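Local coordinates for protein AimR transcriptional regulator (Bacillus phage phi3T, PDB 5ZVV) that activates transcription of the phage aimX locus as a dimer and is switched off by the arbitrium peptide, steering infection toward lysis or lysogeny, at residues L20-A24 and K51-L56; E61-L65 and Y85-W91; R80-E84 and W113-Y117. One frame throughout, in Å; residues are numbered along the deposited sequence.

Contact 1 (L20-A24 and K51-L56)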
loop_
_atom_site.group_PDB
_atom_site.type_symbol
_atom_site.label_atom_id
_atom_site.label_comp_id
_atom_site.label_asym_id
_atom_site.label_seq_id
_atom_site.Cartn_x
_atom_site.Cartn_y
_atom_site.Cartn_z
ATOM N N LEU A 20 -30.911 -37.027 7.354
ATOM C CA LEU A 20 -29.996 -36.316 8.243
ATOM C C LEU A 20 -28.956 -37.256 8.835
ATOM O O LEU A 20 -27.785 -36.881 8.976
ATOM C CB LEU A 20 -30.777 -35.615 9.355
ATOM C CG LEU A 20 -31.327 -34.226 9.020
ATOM C CD1 LEU A 20 -32.131 -33.668 10.184
ATOM C CD2 LEU A 20 -30.186 -33.292 8.659
ATOM N N ALA A 21 -29.366 -38.475 9.194
ATOM C CA ALA A 21 -28.399 -39.478 9.629
ATOM C C ALA A 21 -27.395 -39.781 8.524
ATOM O O ALA A 21 -26.189 -39.884 8.778
ATOM C CB ALA A 21 -29.125 -40.751 10.062
ATOM N N LYS A 22 -27.879 -39.916 7.285
ATOM C CA LYS A 22 -26.994 -40.136 6.145
ATOM C C LYS A 22 -26.072 -38.943 5.922
ATOM O O LYS A 22 -24.896 -39.112 5.582
ATOM C CB LYS A 22 -27.830 -40.414 4.894
ATOM C CG LYS A 22 -27.115 -40.184 3.572
ATOM C CD LYS A 22 -26.549 -41.475 3.008
ATOM C CE LYS A 22 -26.365 -41.373 1.501
ATOM N NZ LYS A 22 -25.576 -40.168 1.113
ATOM N N LEU A 23 -26.593 -37.726 6.106
ATOM C CA LEU A 23 -25.758 -36.538 5.977
ATOM C C LEU A 23 -24.664 -36.513 7.036
ATOM O O LEU A 23 -23.549 -36.052 6.767
ATOM C CB LEU A 23 -26.620 -35.280 6.065
ATOM C CG LEU A 23 -25.893 -33.935 5.997
ATOM C CD1 LEU A 23 -25.098 -33.817 4.707
ATOM C CD2 LEU A 23 -26.881 -32.783 6.131
ATOM N N ALA A 24 -24.958 -37.002 8.238
ATOM C CA ALA A 24 -23.952 -37.086 9.289
ATOM C C ALA A 24 -23.064 -38.318 9.165
ATOM O O ALA A 24 -22.108 -38.451 9.938
ATOM C CB ALA A 24 -24.624 -37.074 10.665
ATOM N N LYS A 51 -23.385 -28.958 10.127
ATOM C CA LYS A 51 -24.185 -29.285 8.948
ATOM C C LYS A 51 -25.613 -29.662 9.335
ATOM O O LYS A 51 -26.576 -29.223 8.693
ATOM C CB LYS A 51 -23.527 -30.419 8.159
ATOM C CG LYS A 51 -22.167 -30.081 7.558
ATOM C CD LYS A 51 -21.632 -31.244 6.725
ATOM C CE LYS A 51 -20.238 -30.961 6.171
ATOM N NZ LYS A 51 -19.181 -31.016 7.220
ATOM N N ILE A 52 -25.766 -30.469 10.389
ATOM C CA ILE A 52 -27.098 -30.889 10.821
ATOM C C ILE A 52 -27.912 -29.688 11.292
ATOM O O ILE A 52 -29.087 -29.536 10.943
ATOM C CB ILE A 52 -26.993 -31.961 11.920
ATOM C CG1 ILE A 52 -26.213 -33.180 11.415
ATOM C CG2 ILE A 52 -28.375 -32.366 12.406
ATOM C CD1 ILE A 52 -26.785 -33.802 10.158
ATOM N N VAL A 53 -27.294 -28.818 12.095
ATOM C CA VAL A 53 -28.000 -27.663 12.640
ATOM C C VAL A 53 -28.398 -26.705 11.528
ATOM O O VAL A 53 -29.513 -26.169 11.523
ATOM C CB VAL A 53 -27.134 -26.969 13.706
ATOM C CG1 VAL A 53 -27.798 -25.685 14.183
ATOM C CG2 VAL A 53 -26.888 -27.905 14.874
ATOM N N LYS A 54 -27.501 -26.472 10.569
ATOM C CA LYS A 54 -27.832 -25.586 9.460
ATOM C C LYS A 54 -28.940 -26.179 8.599
ATOM O O LYS A 54 -29.791 -25.446 8.083
ATOM C CB LYS A 54 -26.582 -25.300 8.624
ATOM C CG LYS A 54 -26.478 -23.861 8.124
ATOM C CD LYS A 54 -27.400 -23.602 6.941
ATOM C CE LYS A 54 -27.437 -22.121 6.573
ATOM N NZ LYS A 54 -28.200 -21.304 7.567
ATOM N N ASN A 55 -28.955 -27.506 8.440
ATOM C CA ASN A 55 -30.014 -28.128 7.651
ATOM C C ASN A 55 -31.356 -28.074 8.374
ATOM O O ASN A 55 -32.403 -27.904 7.738
ATOM C CB ASN A 55 -29.650 -29.574 7.322
ATOM C CG ASN A 55 -30.742 -30.286 6.542
ATOM O OD1 ASN A 55 -31.685 -30.828 7.122
ATOM N ND2 ASN A 55 -30.619 -30.289 5.220
ATOM N N LEU A 56 -31.348 -28.208 9.699
ATOM C CA LEU A 56 -32.578 -28.399 10.459
ATOM C C LEU A 56 -33.178 -27.082 10.946
ATOM O O LEU A 56 -34.388 -26.867 10.824
ATOM C CB LEU A 56 -32.309 -29.335 11.641
ATOM C CG LEU A 56 -33.507 -30.037 12.277
ATOM C CD1 LEU A 56 -34.363 -30.701 11.210
ATOM C CD2 LEU A 56 -33.023 -31.064 13.287
#
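Leu20 and Ile52 meet where two helices, 14-24 and 47-56, run roughly antiparallel, their segment axes 10.3 Å apart and inclined at 149°. The apolar contacts come first. The delta methyl of Ile52 does most of the reaching: with CG1 anti to the carbonyl carbon (chi1 -59°), the chain swings toward the other helix and places CD1 3.8 Å from Leu20 CD2. The same methyl also lies 4.0 Å from Ala24 CB and, more loosely, 4.2 Å from Leu23 CD2, where the two side chains pass in opposite directions. The other branch of Leu20 takes a different neighbour, its CD1 meeting Leu56 CD1 at 3.9 Å with the two side chains nearly at right angles.

Carbon against oxygen makes the second group, as plain van der Waals contact. Ile52 CD1 rests 3.4 Å from Leu20 O, a carbonyl already engaged by Ala24 N inside its own helix. Leu20 CD2 comes 3.3 Å from Asn55 OD1, the exposed asparagine crossing the leucine obliquely.

Phe32 of helix 29-36 touches Leu20, Ala24 and Ile52, and Cys10 and Ile6 of helix 2-11 close in on Leu20 and Ile52. The small leucine-isoleucine core inside this cluster of short N-terminal helices is consistent with the helix-turn-helix domain that AimR receptors carry ahead of their repeat region.

Contact 2 (E61-L65 and Y85-W91)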
loop_
_atom_site.group_PDB
_atom_site.type_symbol
_atom_site.label_atom_id
_atom_site.label_comp_id
_atom_site.label_asym_id
_atom_site.label_seq_id
_atom_site.Cartn_x
_atom_site.Cartn_y
_atom_site.Cartn_z
ATOM N N GLU A 61 -30.147 -20.776 13.889
ATOM C CA GLU A 61 -28.845 -21.365 14.190
ATOM C C GLU A 61 -27.999 -20.452 15.070
ATOM O O GLU A 61 -27.206 -20.944 15.882
ATOM C CB GLU A 61 -28.097 -21.707 12.899
ATOM C CG GLU A 61 -27.693 -20.510 12.059
ATOM C CD GLU A 61 -26.601 -20.843 11.056
ATOM O OE1 GLU A 61 -25.937 -21.889 11.218
ATOM O OE2 GLU A 61 -26.406 -20.054 10.105
ATOM N N GLU A 62 -28.156 -19.131 14.941
ATOM C CA GLU A 62 -27.355 -18.226 15.761
ATOM C C GLU A 62 -27.712 -18.351 17.237
ATOM O O GLU A 62 -26.830 -18.297 18.103
ATOM C CB GLU A 62 -27.527 -16.779 15.298
ATOM C CG GLU A 62 -26.728 -15.798 16.145
ATOM C CD GLU A 62 -26.805 -14.375 15.641
ATOM O OE1 GLU A 62 -27.542 -14.124 14.664
ATOM O OE2 GLU A 62 -26.128 -13.505 16.227
ATOM N N GLN A 63 -28.997 -18.522 17.548
ATOM C CA GLN A 63 -29.409 -18.622 18.945
ATOM C C GLN A 63 -29.046 -19.984 19.527
ATOM O O GLN A 63 -28.390 -20.074 20.577
ATOM C CB GLN A 63 -30.909 -18.354 19.063
ATOM C CG GLN A 63 -31.320 -16.912 18.757
ATOM C CD GLN A 63 -31.422 -16.610 17.267
ATOM O OE1 GLN A 63 -31.421 -17.517 16.430
ATOM N NE2 GLN A 63 -31.512 -15.327 16.930
ATOM N N LEU A 64 -29.455 -21.058 18.845
ATOM C CA LEU A 64 -29.143 -22.407 19.309
ATOM C C LEU A 64 -27.641 -22.597 19.471
ATOM O O LEU A 64 -27.173 -23.065 20.515
ATOM C CB LEU A 64 -29.711 -23.439 18.335
ATOM C CG LEU A 64 -31.213 -23.367 18.060
ATOM C CD1 LEU A 64 -31.649 -24.532 17.191
ATOM C CD2 LEU A 64 -32.006 -23.329 19.360
ATOM N N LEU A 65 -26.868 -22.229 18.448
ATOM C CA LEU A 65 -25.421 -22.382 18.519
ATOM C C LEU A 65 -24.790 -21.382 19.473
ATOM O O LEU A 65 -23.689 -21.632 19.976
ATOM C CB LEU A 65 -24.804 -22.245 17.127
ATOM C CG LEU A 65 -25.122 -23.387 16.162
ATOM C CD1 LEU A 65 -24.470 -23.146 14.809
ATOM C CD2 LEU A 65 -24.674 -24.712 16.751
ATOM N N TYR A 85 -16.273 -20.396 13.336
ATOM C CA TYR A 85 -17.629 -20.372 12.796
ATOM C C TYR A 85 -18.392 -19.144 13.281
ATOM O O TYR A 85 -19.129 -18.515 12.512
ATOM C CB TYR A 85 -18.372 -21.654 13.179
ATOM C CG TYR A 85 -19.640 -21.888 12.391
ATOM C CD1 TYR A 85 -19.591 -22.257 11.052
ATOM C CD2 TYR A 85 -20.886 -21.752 12.987
ATOM C CE1 TYR A 85 -20.747 -22.477 10.328
ATOM C CE2 TYR A 85 -22.049 -21.969 12.272
ATOM C CZ TYR A 85 -21.973 -22.332 10.945
ATOM O OH TYR A 85 -23.128 -22.549 10.230
ATOM N N SER A 86 -18.219 -18.780 14.552
ATOM C CA SER A 86 -18.903 -17.604 15.078
ATOM C C SER A 86 -18.435 -16.340 14.373
ATOM O O SER A 86 -19.252 -15.493 13.994
ATOM C CB SER A 86 -18.678 -17.496 16.586
ATOM O OG SER A 86 -19.432 -16.432 17.140
ATOM N N ASP A 87 -17.123 -16.203 14.163
ATOM C CA ASP A 87 -16.616 -14.965 13.583
ATOM C C ASP A 87 -16.937 -14.862 12.096
ATOM O O ASP A 87 -17.202 -13.763 11.595
ATOM C CB ASP A 87 -15.114 -14.843 13.809
ATOM C CG ASP A 87 -14.570 -13.520 13.318
ATOM O OD1 ASP A 87 -14.790 -12.500 14.003
ATOM O OD2 ASP A 87 -13.943 -13.497 12.238
ATOM N N ILE A 88 -16.911 -15.983 11.369
ATOM C CA ILE A 88 -17.212 -15.901 9.942
ATOM C C ILE A 88 -18.682 -15.556 9.722
ATOM O O ILE A 88 -19.036 -14.940 8.710
ATOM C CB ILE A 88 -16.814 -17.204 9.217
ATOM C CG1 ILE A 88 -16.683 -16.951 7.713
ATOM C CG2 ILE A 88 -17.825 -18.310 9.481
ATOM C CD1 ILE A 88 -16.212 -18.153 6.921
ATOM N N ASN A 89 -19.554 -15.931 10.658
ATOM C CA ASN A 89 -20.956 -15.537 10.603
ATOM C C ASN A 89 -21.197 -14.126 11.125
ATOM O O ASN A 89 -22.327 -13.639 11.028
ATOM C CB ASN A 89 -21.814 -16.520 11.407
ATOM C CG ASN A 89 -22.104 -17.803 10.653
ATOM O OD1 ASN A 89 -22.957 -17.837 9.766
ATOM N ND2 ASN A 89 -21.408 -18.873 11.017
ATOM N N GLN A 90 -20.166 -13.473 11.671
ATOM C CA GLN A 90 -20.272 -12.136 12.261
ATOM C C GLN A 90 -21.214 -12.130 13.465
ATOM O O GLN A 90 -21.965 -11.177 13.685
ATOM C CB GLN A 90 -20.696 -11.093 11.223
ATOM C CG GLN A 90 -19.636 -10.814 10.166
ATOM C CD GLN A 90 -20.119 -9.864 9.084
ATOM O OE1 GLN A 90 -21.267 -9.420 9.098
ATOM N NE2 GLN A 90 -19.241 -9.553 8.136
ATOM N N TRP A 91 -21.168 -13.206 14.252
ATOM C CA TRP A 91 -21.878 -13.265 15.529
ATOM C C TRP A 91 -20.967 -12.670 16.605
ATOM O O TRP A 91 -20.401 -13.363 17.454
ATOM C CB TRP A 91 -22.281 -14.699 15.848
ATOM C CG TRP A 91 -23.165 -15.331 14.816
ATOM C CD1 TRP A 91 -23.903 -14.690 13.863
ATOM C CD2 TRP A 91 -23.406 -16.731 14.634
ATOM N NE1 TRP A 91 -24.591 -15.605 13.101
ATOM C CE2 TRP A 91 -24.307 -16.865 13.558
ATOM C CE3 TRP A 91 -22.951 -17.887 15.279
ATOM C CZ2 TRP A 91 -24.754 -18.107 13.106
ATOM C CZ3 TRP A 91 -23.404 -19.120 14.833
ATOM C CH2 TRP A 91 -24.292 -19.219 13.757
HETATM O O HOH W 1 -24.554 -19.495 8.490
#
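Glu61 turns its CG between its own backbone N and carbonyl carbon (chi1 66°) and then runs extended, which carries the carboxylate across to Tyr85 and Trp91. Glu62 next to it holds CG anti to the backbone N (chi1 179°) and lays its whole chain along the indole of Trp91.

The indole is the centrepiece. Glu62 CG sits 3.6 Å from the centroid of the five-membered ring, almost straight above it, a CH-pi contact. The Glu62 carboxylate continues nearly parallel to the ring, 7° between planes, with CD 3.4 Å from Trp91 CD1. Asn89 CB covers the opposite face, so the ring is sandwiched. At its edge stand Glu61 CD, 3.9 Å from Trp91 CZ2, and Leu65 CD1, which also packs 3.7 Å from Tyr85 CE2.

Each oxygen of the Glu61 carboxylate has its own partner. Tyr85 OH donates to OE1 on the syn side (3.0 Å), while a water donates to both Glu61 OE2 and Asn89 OD1, bridging the two side chains. Lys54 adds a long, weak ion pair to OE2, which may favour the charged form. The amide of Asn89 is fixed at its other end: ND2 gives a 2.7 Å bond to Tyr85 O and lies over the centre of the Tyr85 ring.

Gln90, with positive phi, closes helix 77-88 in a Schellman motif, and Trp91 is the N-cap residue of helix 92-103. A tight turn between successive helices, with its aromatic residue buried against a preceding helix, fits the TPR-like helical stacking of the AimR family.

Contact 3 (R80-E84 and W113-Y117)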
loop_
_atom_site.group_PDB
_atom_site.type_symbol
_atom_site.label_atom_id
_atom_site.label_comp_id
_atom_site.label_asym_id
_atom_site.label_seq_id
_atom_site.Cartn_x
_atom_site.Cartn_y
_atom_site.Cartn_z
ATOM N N ARG A 80 -12.204 -23.938 19.394
ATOM C CA ARG A 80 -11.518 -23.167 18.359
ATOM C C ARG A 80 -12.335 -23.134 17.072
ATOM O O ARG A 80 -12.555 -22.063 16.477
ATOM C CB ARG A 80 -10.132 -23.766 18.117
ATOM C CG ARG A 80 -9.390 -24.088 19.402
ATOM C CD ARG A 80 -7.976 -24.600 19.158
ATOM N NE ARG A 80 -7.418 -25.165 20.383
ATOM C CZ ARG A 80 -7.176 -26.456 20.573
ATOM N NH1 ARG A 80 -7.412 -27.328 19.606
ATOM N NH2 ARG A 80 -6.679 -26.875 21.729
ATOM N N GLN A 81 -12.801 -24.306 16.627
ATOM C CA GLN A 81 -13.742 -24.347 15.514
ATOM C C GLN A 81 -14.921 -23.419 15.768
ATOM O O GLN A 81 -15.367 -22.704 14.862
ATOM C CB GLN A 81 -14.229 -25.780 15.289
ATOM C CG GLN A 81 -13.148 -26.743 14.844
ATOM C CD GLN A 81 -13.659 -28.162 14.675
ATOM O OE1 GLN A 81 -14.447 -28.650 15.484
ATOM N NE2 GLN A 81 -13.214 -28.829 13.618
ATOM N N SER A 82 -15.420 -23.397 17.006
ATOM C CA SER A 82 -16.576 -22.566 17.321
ATOM C C SER A 82 -16.252 -21.086 17.172
ATOM O O SER A 82 -17.097 -20.308 16.716
ATOM C CB SER A 82 -17.078 -22.865 18.734
ATOM O OG SER A 82 -16.382 -22.103 19.702
ATOM N N VAL A 83 -15.035 -20.671 17.540
ATOM C CA VAL A 83 -14.708 -19.255 17.392
ATOM C C VAL A 83 -14.610 -18.886 15.917
ATOM O O VAL A 83 -15.030 -17.792 15.511
ATOM C CB VAL A 83 -13.428 -18.880 18.172
ATOM C CG1 VAL A 83 -12.160 -19.164 17.376
ATOM C CG2 VAL A 83 -13.476 -17.411 18.575
ATOM N N GLU A 84 -14.098 -19.800 15.082
ATOM C CA GLU A 84 -14.024 -19.490 13.655
ATOM C C GLU A 84 -15.412 -19.425 13.026
ATOM O O GLU A 84 -15.713 -18.503 12.253
ATOM C CB GLU A 84 -13.148 -20.510 12.922
ATOM C CG GLU A 84 -13.324 -20.511 11.396
ATOM C CD GLU A 84 -13.027 -19.165 10.735
ATOM O OE1 GLU A 84 -12.444 -18.270 11.384
ATOM O OE2 GLU A 84 -13.379 -19.002 9.547
ATOM N N TRP A 113 -5.284 -19.244 19.854
ATOM C CA TRP A 113 -6.455 -18.897 19.054
ATOM C C TRP A 113 -7.184 -17.698 19.643
ATOM O O TRP A 113 -7.598 -16.790 18.914
ATOM C CB TRP A 113 -7.402 -20.091 18.962
ATOM C CG TRP A 113 -7.009 -21.111 17.943
ATOM C CD1 TRP A 113 -5.861 -21.848 17.919
ATOM C CD2 TRP A 113 -7.780 -21.525 16.809
ATOM N NE1 TRP A 113 -5.864 -22.690 16.833
ATOM C CE2 TRP A 113 -7.031 -22.512 16.135
ATOM C CE3 TRP A 113 -9.028 -21.154 16.294
ATOM C CZ2 TRP A 113 -7.489 -23.135 14.974
ATOM C CZ3 TRP A 113 -9.482 -21.775 15.143
ATOM C CH2 TRP A 113 -8.713 -22.754 14.493
ATOM N N GLY A 114 -7.350 -17.682 20.967
ATOM C CA GLY A 114 -8.050 -16.579 21.599
ATOM C C GLY A 114 -7.334 -15.257 21.418
ATOM O O GLY A 114 -7.967 -14.220 21.218
ATOM N N LYS A 115 -6.001 -15.277 21.478
ATOM C CA LYS A 115 -5.241 -14.041 21.326
ATOM C C LYS A 115 -5.261 -13.556 19.884
ATOM O O LYS A 115 -5.385 -12.351 19.631
ATOM C CB LYS A 115 -3.808 -14.248 21.817
ATOM C CG LYS A 115 -3.701 -14.329 23.334
ATOM C CD LYS A 115 -2.595 -15.274 23.784
ATOM C CE LYS A 115 -1.218 -14.759 23.416
ATOM N NZ LYS A 115 -0.149 -15.708 23.837
ATOM N N VAL A 116 -5.155 -14.477 18.922
ATOM C CA VAL A 116 -5.165 -14.078 17.518
ATOM C C VAL A 116 -6.534 -13.535 17.127
ATOM O O VAL A 116 -6.641 -12.487 16.481
ATOM C CB VAL A 116 -4.739 -15.250 16.617
ATOM C CG1 VAL A 116 -4.895 -14.876 15.151
ATOM C CG2 VAL A 116 -3.302 -15.640 16.910
ATOM N N TYR A 117 -7.604 -14.234 17.517
ATOM C CA TYR A 117 -8.941 -13.736 17.211
ATOM C C TYR A 117 -9.256 -12.468 17.991
ATOM O O TYR A 117 -10.022 -11.622 17.514
ATOM C CB TYR A 117 -9.988 -14.814 17.487
ATOM C CG TYR A 117 -10.143 -15.785 16.340
ATOM C CD1 TYR A 117 -9.266 -16.851 16.179
ATOM C CD2 TYR A 117 -11.157 -15.625 15.405
ATOM C CE1 TYR A 117 -9.402 -17.735 15.124
ATOM C CE2 TYR A 117 -11.300 -16.503 14.348
ATOM C CZ TYR A 117 -10.421 -17.554 14.212
ATOM O OH TYR A 117 -10.567 -18.427 13.163
#
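Two near-parallel helices of the TPR-like array, 77-88 and 108-124, pack here through Arg80, Val83 and Glu84 on one side and Trp113 and Tyr117 on the other; their segment axes stand 10.9 Å apart at 13°. Arg80 lays its aliphatic stem over one face of the indole. Its CB sits 3.5 Å from the centroid of the Trp113 six-membered ring in a CH-pi contact, and the extended chain carries CD to 3.7 Å from Trp113 NE1. The guanidinium lies farther off, at most a weak cation-pi partner.

Val83 holds CG1 between its backbone N and carbonyl carbon (chi1 85°). This methyl thereby sits over the centre of the Tyr117 ring, 3.8 Å from its centroid, and also touches the edge of the indole, 3.9 Å from Trp113 CE3.

The polar link is a short bond from Tyr117 OH to Glu84 OE1 (2.6 Å), received on the anti side of the carboxylate. Glu84 OE2 is claimed by Ser188 and by a salt bridge to Arg192, so both buried oxygens are satisfied. Tyr117 also stacks on Phe150. Aromatic side chains wedged between near-parallel helices, with helix 92-103 touching both Val83 and Tyr117, suit the interior of a TPR-type helical solenoid.

Overall arrangement
Contacts 2 and 3 are buried and share helix 77-88: its C-terminal end faces helix 61-69 in contact 2, while an earlier turn faces helix 108-124 in contact 3. They touch where Asp87 packs on Tyr117, and their segments alternate along the chain. Contact 1, whose centre lies about 25 Å from the centre of the chain, is only partly buried and is held mainly by aliphatic groups. The two deeper contacts instead pair aromatic rings with glutamates, each with a tyrosine hydroxyl bonded to a carboxylate. Contact 1 joins contact 2 through helix 47-56, where Val53 packs on Leu65, but it does not touch contact 3.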